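Local coordinates for putative aliphatic sulfonates-binding protein (Escherichia coli, PDB 2X26) that probably serves as the periplasmic binding protein of an ABC-type transport system that takes up aliphatic sulfonates, at residues 100-112 against 127-141. Residues are numbered along the deposited sequence; the frame is centred on the assembly and turned at random. Where two conformers were deposited one is given.
Sequences VADLKGHKVAFQK and AGLKFTDIQPTYLTP
Strands 107-110 and 135-138 are the parallel pair of a beta-alpha-beta unit, and F110 meets Y138, P136 and F131 on the side of the sheet where V108 also lies. Five backbone bonds zip the strands and their ends, the first from Q135 N to H106 O (2.9 Å), the last from L139 N to F110 O (2.9 Å). Q135 O is gripped twice, by V108 N and T137 OG1 from opposite faces of its carbonyl plane. With CG between the backbone N and the carbonyl carbon (chi1 58°), the F110 side chain runs alongside those of Y138 and P136, pointing the same way. Its CZ lies 3.5 Å from Y138 CE1, the planes inclined at 71°, while F131 comes from the opposite direction and brings CE2 to 3.6 Å from the same F110 CZ. P136 CB touches the F110 ring at its edge. A leucine in place of F110 would probably leave the rings of F131 and Y138 without their common partner and open a gap between them. K112 crosses the Y138 ring obliquely, its CB 3.5 Å from Y138 CD1 and its CD over one face, toward the rim. Beside this cluster, I134 turns CD1 to V108 CG2 (3.8 Å), and its CG2 rests against L103 O. Ahead of the strands, the type II turn from L103 to H106 is tied down by G105 N to D133 O (2.8 Å). On the face bearing K107 and Q135, these two side chains run side by side. Helix 115-126 packs against the aromatic side, L120 touching V108 and F110, and H117 meeting the F110 ring edge-to-face. Strand 135-138 forms one border of the five-stranded mixed sheet, and strand 155-159 flanks 107-110 on its other side.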
ATOM      1  N   VAL A 100      22.635   3.681  12.396  1.00  6.60           N
ATOM      2  CA  VAL A 100      22.323   4.588  11.273  1.00  6.89           C
ATOM      3  C   VAL A 100      23.288   5.784  11.211  1.00  6.71           C
ATOM      4  O   VAL A 100      23.666   6.270  10.154  1.00  7.37           O
ATOM      5  CB  VAL A 100      20.868   5.101  11.404  1.00  7.79           C
ATOM      6  CG1 VAL A 100      20.639   6.187  10.395  1.00  6.96           C
ATOM      7  CG2 VAL A 100      19.915   3.928  11.156  1.00  7.28           C
ATOM      8  N   ALA A 101      23.671   6.253  12.378  1.00  6.88           N
ATOM      9  CA  ALA A 101      24.692   7.286  12.469  1.00  6.15           C
ATOM     10  C   ALA A 101      25.964   6.907  11.721  1.00  6.82           C
ATOM     11  O   ALA A 101      26.623   7.781  11.161  1.00  6.83           O
ATOM     12  CB  ALA A 101      24.985   7.593  13.928  1.00  7.05           C
ATOM     13  N   ASP A 102      26.304   5.622  11.696  1.00  7.02           N
ATOM     14  CA  ASP A 102      27.524   5.209  11.019  1.00  7.95           C
ATOM     15  C   ASP A 102      27.450   5.351   9.500  1.00  8.20           C
ATOM     16  O   ASP A 102      28.477   5.270   8.826  1.00  6.46           O
ATOM     17  CB  ASP A 102      27.922   3.787  11.366  1.00  8.90           C
ATOM     18  CG  ASP A 102      28.338   3.634  12.786  1.00 11.72           C
ATOM     19  OD1 ASP A 102      28.760   4.647  13.416  1.00 13.32           O
ATOM     20  OD2 ASP A 102      28.222   2.493  13.288  1.00 12.94           O
ATOM     21  N   LEU A 103      26.258   5.594   8.961  1.00  8.04           N
ATOM     22  CA  LEU A 103      26.141   5.849   7.519  1.00  7.75           C
ATOM     23  C   LEU A 103      26.718   7.183   7.056  1.00  8.48           C
ATOM     24  O   LEU A 103      26.899   7.379   5.871  1.00  7.33           O
ATOM     25  CB  LEU A 103      24.700   5.755   7.048  1.00  8.21           C
ATOM     26  CG  LEU A 103      24.080   4.362   7.171  1.00  6.89           C
ATOM     27  CD1 LEU A 103      22.635   4.475   6.987  1.00  8.53           C
ATOM     28  CD2 LEU A 103      24.613   3.422   6.155  1.00  5.23           C
ATOM     29  N   LYS A 104      26.966   8.111   7.977  1.00  7.24           N
ATOM     30  CA  LYS A 104      27.558   9.416   7.607  1.00  8.07           C
ATOM     31  C   LYS A 104      28.701   9.230   6.615  1.00  8.70           C
ATOM     32  O   LYS A 104      29.609   8.461   6.879  1.00  9.65           O
ATOM     33  CB  LYS A 104      28.096  10.144   8.853  1.00  9.07           C
ATOM     34  CG  LYS A 104      28.469  11.604   8.574  1.00  9.62           C
ATOM     35  CD  LYS A 104      28.519  12.444   9.850  1.00 10.38           C
ATOM     36  CE  LYS A 104      28.879  13.900   9.525  1.00 13.44           C
ATOM     37  NZ  LYS A 104      29.036  14.777  10.774  1.00 16.29           N
ATOM     38  N   GLY A 105      28.642   9.922   5.480  1.00  8.38           N
ATOM     39  CA  GLY A 105      29.738   9.880   4.511  1.00  9.14           C
ATOM     40  C   GLY A 105      29.693   8.710   3.531  1.00 10.06           C
ATOM     41  O   GLY A 105      30.507   8.648   2.598  1.00  9.59           O
ATOM     42  N   HIS A 106      28.762   7.784   3.728  1.00  8.95           N
ATOM     43  CA  HIS A 106      28.686   6.565   2.892  1.00  9.66           C
ATOM     44  C   HIS A 106      27.637   6.622   1.791  1.00  9.78           C
ATOM     45  O   HIS A 106      26.772   7.507   1.788  1.00  9.03           O
ATOM     46  CB  HIS A 106      28.495   5.318   3.761  1.00 11.93           C
ATOM     47  CG  HIS A 106      29.706   4.947   4.546  1.00 13.61           C
ATOM     48  ND1 HIS A 106      29.762   5.023   5.918  1.00 17.83           N
ATOM     49  CD2 HIS A 106      30.928   4.526   4.143  1.00 18.46           C
ATOM     50  CE1 HIS A 106      30.964   4.661   6.333  1.00 16.24           C
ATOM     51  NE2 HIS A 106      31.691   4.354   5.273  1.00 20.83           N
ATOM     52  N   LYS A 107      27.720   5.669   0.841  1.00  7.98           N
ATOM     53  CA  LYS A 107      26.780   5.599  -0.270  1.00  7.96           C
ATOM     54  C   LYS A 107      25.597   4.697   0.104  1.00  8.26           C
ATOM     55  O   LYS A 107      25.783   3.550   0.523  1.00  8.33           O
ATOM     56  CB  LYS A 107      27.459   5.052  -1.537  1.00  7.52           C
ATOM     57  CG  LYS A 107      28.684   5.816  -1.984  1.00  9.55           C
ATOM     58  CD  LYS A 107      29.404   4.948  -3.047  1.00  9.94           C
ATOM     59  CE  LYS A 107      30.887   5.075  -3.037  1.00 17.19           C
ATOM     60  NZ  LYS A 107      31.338   6.193  -3.903  1.00 18.58           N
ATOM     61  N   VAL A 108      24.390   5.234  -0.035  1.00  7.64           N
ATOM     62  CA  VAL A 108      23.212   4.457   0.274  1.00  6.78           C
ATOM     63  C   VAL A 108      22.309   4.385  -0.962  1.00  6.97           C
ATOM     64  O   VAL A 108      21.851   5.434  -1.449  1.00  7.55           O
ATOM     65  CB  VAL A 108      22.457   5.101   1.442  1.00  6.89           C
ATOM     66  CG1 VAL A 108      21.203   4.258   1.805  1.00  7.32           C
ATOM     67  CG2 VAL A 108      23.379   5.278   2.706  1.00  8.87           C
ATOM     68  N   ALA A 109      21.976   3.173  -1.423  1.00  5.70           N
ATOM     69  CA  ALA A 109      21.103   3.023  -2.572  1.00  6.20           C
ATOM     70  C   ALA A 109      19.649   2.925  -2.122  1.00  6.22           C
ATOM     71  O   ALA A 109      19.373   2.286  -1.104  1.00  6.01           O
ATOM     72  CB  ALA A 109      21.465   1.774  -3.321  1.00  5.44           C
ATOM     73  N   PHE A 110      18.746   3.529  -2.896  1.00  5.65           N
ATOM     74  CA  PHE A 110      17.273   3.414  -2.711  1.00  5.41           C
ATOM     75  C   PHE A 110      16.574   4.077  -3.886  1.00  4.49           C
ATOM     76  O   PHE A 110      17.194   4.890  -4.575  1.00  4.93           O
ATOM     77  CB  PHE A 110      16.822   4.113  -1.417  1.00  5.33           C
ATOM     78  CG  PHE A 110      17.180   5.594  -1.367  1.00  6.66           C
ATOM     79  CD1 PHE A 110      16.234   6.586  -1.674  1.00  5.27           C
ATOM     80  CD2 PHE A 110      18.481   5.990  -1.046  1.00  8.65           C
ATOM     81  CE1 PHE A 110      16.603   7.949  -1.636  1.00  6.39           C
ATOM     82  CE2 PHE A 110      18.851   7.340  -1.045  1.00  8.17           C
ATOM     83  CZ  PHE A 110      17.897   8.304  -1.327  1.00  6.96           C
ATOM     84  N   GLN A 111      15.271   3.839  -4.047  1.00  4.75           N
ATOM     85  CA  GLN A 111      14.506   4.453  -5.133  1.00  4.19           C
ATOM     86  C   GLN A 111      13.999   5.842  -4.754  1.00  4.68           C
ATOM     87  O   GLN A 111      13.362   6.026  -3.716  1.00  3.57           O
ATOM     88  CB  GLN A 111      13.323   3.550  -5.572  1.00  4.87           C
ATOM     89  CG  GLN A 111      12.637   4.112  -6.824  1.00  5.64           C
ATOM     90  CD  GLN A 111      11.533   3.187  -7.346  1.00 13.28           C
ATOM     91  OE1 GLN A 111      11.766   2.323  -8.169  1.00 18.83           O
ATOM     92  NE2 GLN A 111      10.332   3.421  -6.901  1.00 18.58           N
ATOM     93  N   LYS A 112      14.296   6.846  -5.588  1.00  5.33           N
ATOM     94  CA  LYS A 112      13.863   8.209  -5.272  1.00  4.63           C
ATOM     95  C   LYS A 112      12.342   8.250  -5.168  1.00  4.11           C
ATOM     96  O   LYS A 112      11.630   7.689  -6.022  1.00  3.46           O
ATOM     97  CB  LYS A 112      14.349   9.243  -6.325  1.00  5.30           C
ATOM     98  CG  LYS A 112      14.005  10.696  -5.905  1.00  5.86           C
ATOM     99  CD  LYS A 112      14.550  11.758  -6.900  1.00  6.47           C
ATOM    100  CE  LYS A 112      13.726  13.058  -6.764  1.00  9.69           C
ATOM    101  NZ  LYS A 112      14.280  14.194  -7.548  1.00 11.61           N
ATOM    102  N   ALA A 127      19.221  10.210  13.724  1.00  7.57           N
ATOM    103  CA  ALA A 127      20.644  10.141  14.015  1.00  8.10           C
ATOM    104  C   ALA A 127      21.332  11.505  13.792  1.00  8.01           C
ATOM    105  O   ALA A 127      22.581  11.641  13.830  1.00  9.48           O
ATOM    106  CB  ALA A 127      21.284   9.023  13.126  1.00 10.06           C
ATOM    107  N   GLY A 128      20.514  12.537  13.593  1.00  7.64           N
ATOM    108  CA  GLY A 128      20.995  13.920  13.479  1.00  7.09           C
ATOM    109  C   GLY A 128      21.677  14.151  12.146  1.00  7.52           C
ATOM    110  O   GLY A 128      22.652  14.907  12.094  1.00  6.26           O
ATOM    111  N   LEU A 129      21.170  13.507  11.084  1.00  8.62           N
ATOM    112  CA  LEU A 129      21.758  13.619   9.745  1.00  9.32           C
ATOM    113  C   LEU A 129      20.751  14.048   8.691  1.00  9.99           C
ATOM    114  O   LEU A 129      19.537  13.889   8.880  1.00  9.93           O
ATOM    115  CB  LEU A 129      22.422  12.308   9.326  1.00  9.61           C
ATOM    116  CG  LEU A 129      23.534  11.742  10.231  1.00  9.85           C
ATOM    117  CD1 LEU A 129      23.951  10.349   9.759  1.00  9.44           C
ATOM    118  CD2 LEU A 129      24.781  12.661  10.301  1.00  9.89           C
ATOM    119  N   LYS A 130      21.258  14.605   7.588  1.00 10.36           N
ATOM    120  CA  LYS A 130      20.416  14.937   6.441  1.00 10.17           C
ATOM    121  C   LYS A 130      20.974  14.239   5.177  1.00  9.03           C
ATOM    122  O   LYS A 130      22.041  13.628   5.236  1.00  9.05           O
ATOM    123  CB  LYS A 130      20.411  16.460   6.247  1.00 12.33           C
ATOM    124  CG  LYS A 130      19.623  17.278   7.296  1.00 13.58           C
ATOM    125  CD  LYS A 130      19.608  18.753   6.871  1.00 17.55           C
ATOM    126  CE  LYS A 130      18.631  19.583   7.717  1.00 22.13           C
ATOM    127  NZ  LYS A 130      19.111  19.930   9.112  1.00 24.38           N
ATOM    128  N   PHE A 131      20.278  14.335   4.043  1.00  8.10           N
ATOM    129  CA  PHE A 131      20.789  13.732   2.799  1.00  7.96           C
ATOM    130  C   PHE A 131      22.121  14.318   2.357  1.00  8.64           C
ATOM    131  O   PHE A 131      22.845  13.702   1.560  1.00  8.54           O
ATOM    132  CB  PHE A 131      19.789  13.873   1.644  1.00  8.31           C
ATOM    133  CG  PHE A 131      18.817  12.741   1.546  1.00  8.28           C
ATOM    134  CD1 PHE A 131      18.532  11.934   2.645  1.00  8.52           C
ATOM    135  CD2 PHE A 131      18.173  12.489   0.347  1.00  9.58           C
ATOM    136  CE1 PHE A 131      17.593  10.869   2.526  1.00  9.68           C
ATOM    137  CE2 PHE A 131      17.258  11.484   0.231  1.00  9.60           C
ATOM    138  CZ  PHE A 131      16.977  10.656   1.308  1.00  9.73           C
ATOM    139  N   THR A 132      22.429  15.522   2.837  1.00  8.02           N
ATOM    140  CA  THR A 132      23.703  16.158   2.472  1.00  9.42           C
ATOM    141  C   THR A 132      24.830  15.551   3.300  1.00 10.09           C
ATOM    142  O   THR A 132      25.992  15.870   3.090  1.00 10.70           O
ATOM    143  CB  THR A 132      23.667  17.713   2.585  1.00  9.79           C
ATOM    144  OG1 THR A 132      23.111  18.122   3.837  1.00  9.81           O
ATOM    145  CG2 THR A 132      22.868  18.318   1.454  1.00  9.28           C
ATOM    146  N   ASP A 133      24.481  14.658   4.235  1.00 10.70           N
ATOM    147  CA  ASP A 133      25.475  14.049   5.133  1.00 10.49           C
ATOM    148  C   ASP A 133      25.874  12.646   4.637  1.00 10.11           C
ATOM    149  O   ASP A 133      26.798  12.047   5.173  1.00  9.71           O
ATOM    150  CB  ASP A 133      24.971  13.996   6.580  1.00 10.49           C
ATOM    151  CG  ASP A 133      24.838  15.388   7.218  1.00 12.69           C
ATOM    152  OD1 ASP A 133      25.831  16.179   7.226  1.00 11.88           O
ATOM    153  OD2 ASP A 133      23.738  15.698   7.743  1.00 10.73           O
ATOM    154  N   ILE A 134      25.161  12.130   3.631  1.00  9.34           N
ATOM    155  CA  ILE A 134      25.550  10.883   2.941  1.00  9.20           C
ATOM    156  C   ILE A 134      25.634  11.124   1.425  1.00  8.73           C
ATOM    157  O   ILE A 134      25.493  12.261   0.961  1.00  8.36           O
ATOM    158  CB  ILE A 134      24.543   9.718   3.185  1.00  9.21           C
ATOM    159  CG1 ILE A 134      23.189  10.056   2.583  1.00  9.74           C
ATOM    160  CG2 ILE A 134      24.354   9.480   4.709  1.00  8.53           C
ATOM    161  CD1 ILE A 134      22.218   8.874   2.459  1.00 13.22           C
ATOM    162  N   GLN A 135      25.851  10.060   0.668  1.00  7.48           N
ATOM    163  CA  GLN A 135      25.794  10.117  -0.789  0.50  8.60           C
ATOM    164  C   GLN A 135      24.564   9.349  -1.305  1.00  8.39           C
ATOM    165  O   GLN A 135      24.645   8.125  -1.517  1.00  8.59           O
ATOM    166  CB  GLN A 135      27.092   9.549  -1.378  0.50  8.37           C
ATOM    167  CG  GLN A 135      28.304  10.475  -1.232  0.50 10.36           C
ATOM    168  CD  GLN A 135      29.298  10.367  -2.393  0.50 13.59           C
ATOM    169  OE1 GLN A 135      30.075   9.411  -2.486  0.50 15.98           O
ATOM    170  NE2 GLN A 135      29.283  11.361  -3.276  0.50 13.40           N
ATOM    171  N   PRO A 136      23.411  10.047  -1.484  1.00  9.20           N
ATOM    172  CA  PRO A 136      22.196   9.312  -1.869  1.00  9.34           C
ATOM    173  C   PRO A 136      22.359   8.821  -3.249  1.00  8.48           C
ATOM    174  O   PRO A 136      22.837   9.579  -4.129  1.00  9.21           O
ATOM    175  CB  PRO A 136      21.097  10.390  -1.829  1.00  9.82           C
ATOM    176  CG  PRO A 136      21.628  11.421  -0.852  1.00  9.88           C
ATOM    177  CD  PRO A 136      23.098  11.471  -1.237  1.00  9.34           C
ATOM    178  N   THR A 137      21.999   7.559  -3.459  1.00  8.57           N
ATOM    179  CA  THR A 137      22.312   6.890  -4.705  1.00  7.44           C
ATOM    180  C   THR A 137      20.991   6.356  -5.267  1.00  8.14           C
ATOM    181  O   THR A 137      20.500   5.311  -4.816  1.00  6.98           O
ATOM    182  CB  THR A 137      23.285   5.750  -4.433  1.00  7.62           C
ATOM    183  OG1 THR A 137      24.472   6.273  -3.798  1.00 10.25           O
ATOM    184  CG2 THR A 137      23.662   5.103  -5.705  1.00  8.25           C
ATOM    185  N   TYR A 138      20.415   7.115  -6.197  1.00  6.57           N
ATOM    186  CA  TYR A 138      19.014   6.903  -6.579  1.00  6.63           C
ATOM    187  C   TYR A 138      18.916   5.790  -7.607  1.00  7.35           C
ATOM    188  O   TYR A 138      19.360   5.965  -8.731  1.00  8.47           O
ATOM    189  CB  TYR A 138      18.418   8.199  -7.129  1.00  7.31           C
ATOM    190  CG  TYR A 138      18.427   9.368  -6.125  1.00  5.74           C
ATOM    191  CD1 TYR A 138      17.571   9.356  -5.036  1.00  8.89           C
ATOM    192  CD2 TYR A 138      19.282  10.491  -6.302  1.00  9.74           C
ATOM    193  CE1 TYR A 138      17.535  10.401  -4.123  1.00  9.77           C
ATOM    194  CE2 TYR A 138      19.263  11.553  -5.359  1.00  9.27           C
ATOM    195  CZ  TYR A 138      18.369  11.482  -4.277  1.00 11.10           C
ATOM    196  OH  TYR A 138      18.269  12.471  -3.301  1.00 14.39           O
ATOM    197  N   LEU A 139      18.362   4.635  -7.211  1.00  6.74           N
ATOM    198  CA  LEU A 139      18.341   3.452  -8.090  1.00  7.01           C
ATOM    199  C   LEU A 139      17.083   2.636  -7.870  1.00  6.83           C
ATOM    200  O   LEU A 139      16.676   2.462  -6.748  1.00  5.54           O
ATOM    201  CB  LEU A 139      19.517   2.554  -7.745  1.00  7.52           C
ATOM    202  CG  LEU A 139      20.923   3.160  -7.972  1.00  7.85           C
ATOM    203  CD1 LEU A 139      22.004   2.217  -7.455  1.00 10.78           C
ATOM    204  CD2 LEU A 139      21.041   3.376  -9.466  1.00  9.19           C
ATOM    205  N   THR A 140      16.552   2.027  -8.929  1.00  8.06           N
ATOM    206  CA  THR A 140      15.400   1.137  -8.746  1.00  9.20           C
ATOM    207  C   THR A 140      15.896  -0.202  -8.173  1.00  7.83           C
ATOM    208  O   THR A 140      17.102  -0.424  -8.121  1.00  8.52           O
ATOM    209  CB  THR A 140      14.657   0.968 -10.057  1.00 11.00           C
ATOM    210  OG1 THR A 140      15.539   0.350 -10.998  1.00 13.34           O
ATOM    211  CG2 THR A 140      14.215   2.369 -10.591  1.00 13.75           C
ATOM    212  N   PRO A 141      15.002  -1.052  -7.657  1.00  7.80           N
ATOM    213  CA  PRO A 141      15.486  -2.172  -6.862  1.00  7.45           C
ATOM    214  C   PRO A 141      16.451  -3.097  -7.620  1.00  7.93           C
ATOM    215  O   PRO A 141      17.460  -3.473  -7.031  1.00  7.98           O
ATOM    216  CB  PRO A 141      14.199  -2.920  -6.473  1.00  6.90           C
ATOM    217  CG  PRO A 141      13.178  -1.852  -6.431  1.00  7.48           C
ATOM    218  CD  PRO A 141      13.530  -0.927  -7.579  1.00  7.26           C
TER
HETATM  219  O   HOH W   1      30.613   8.380  -0.318  1.00 20.21           O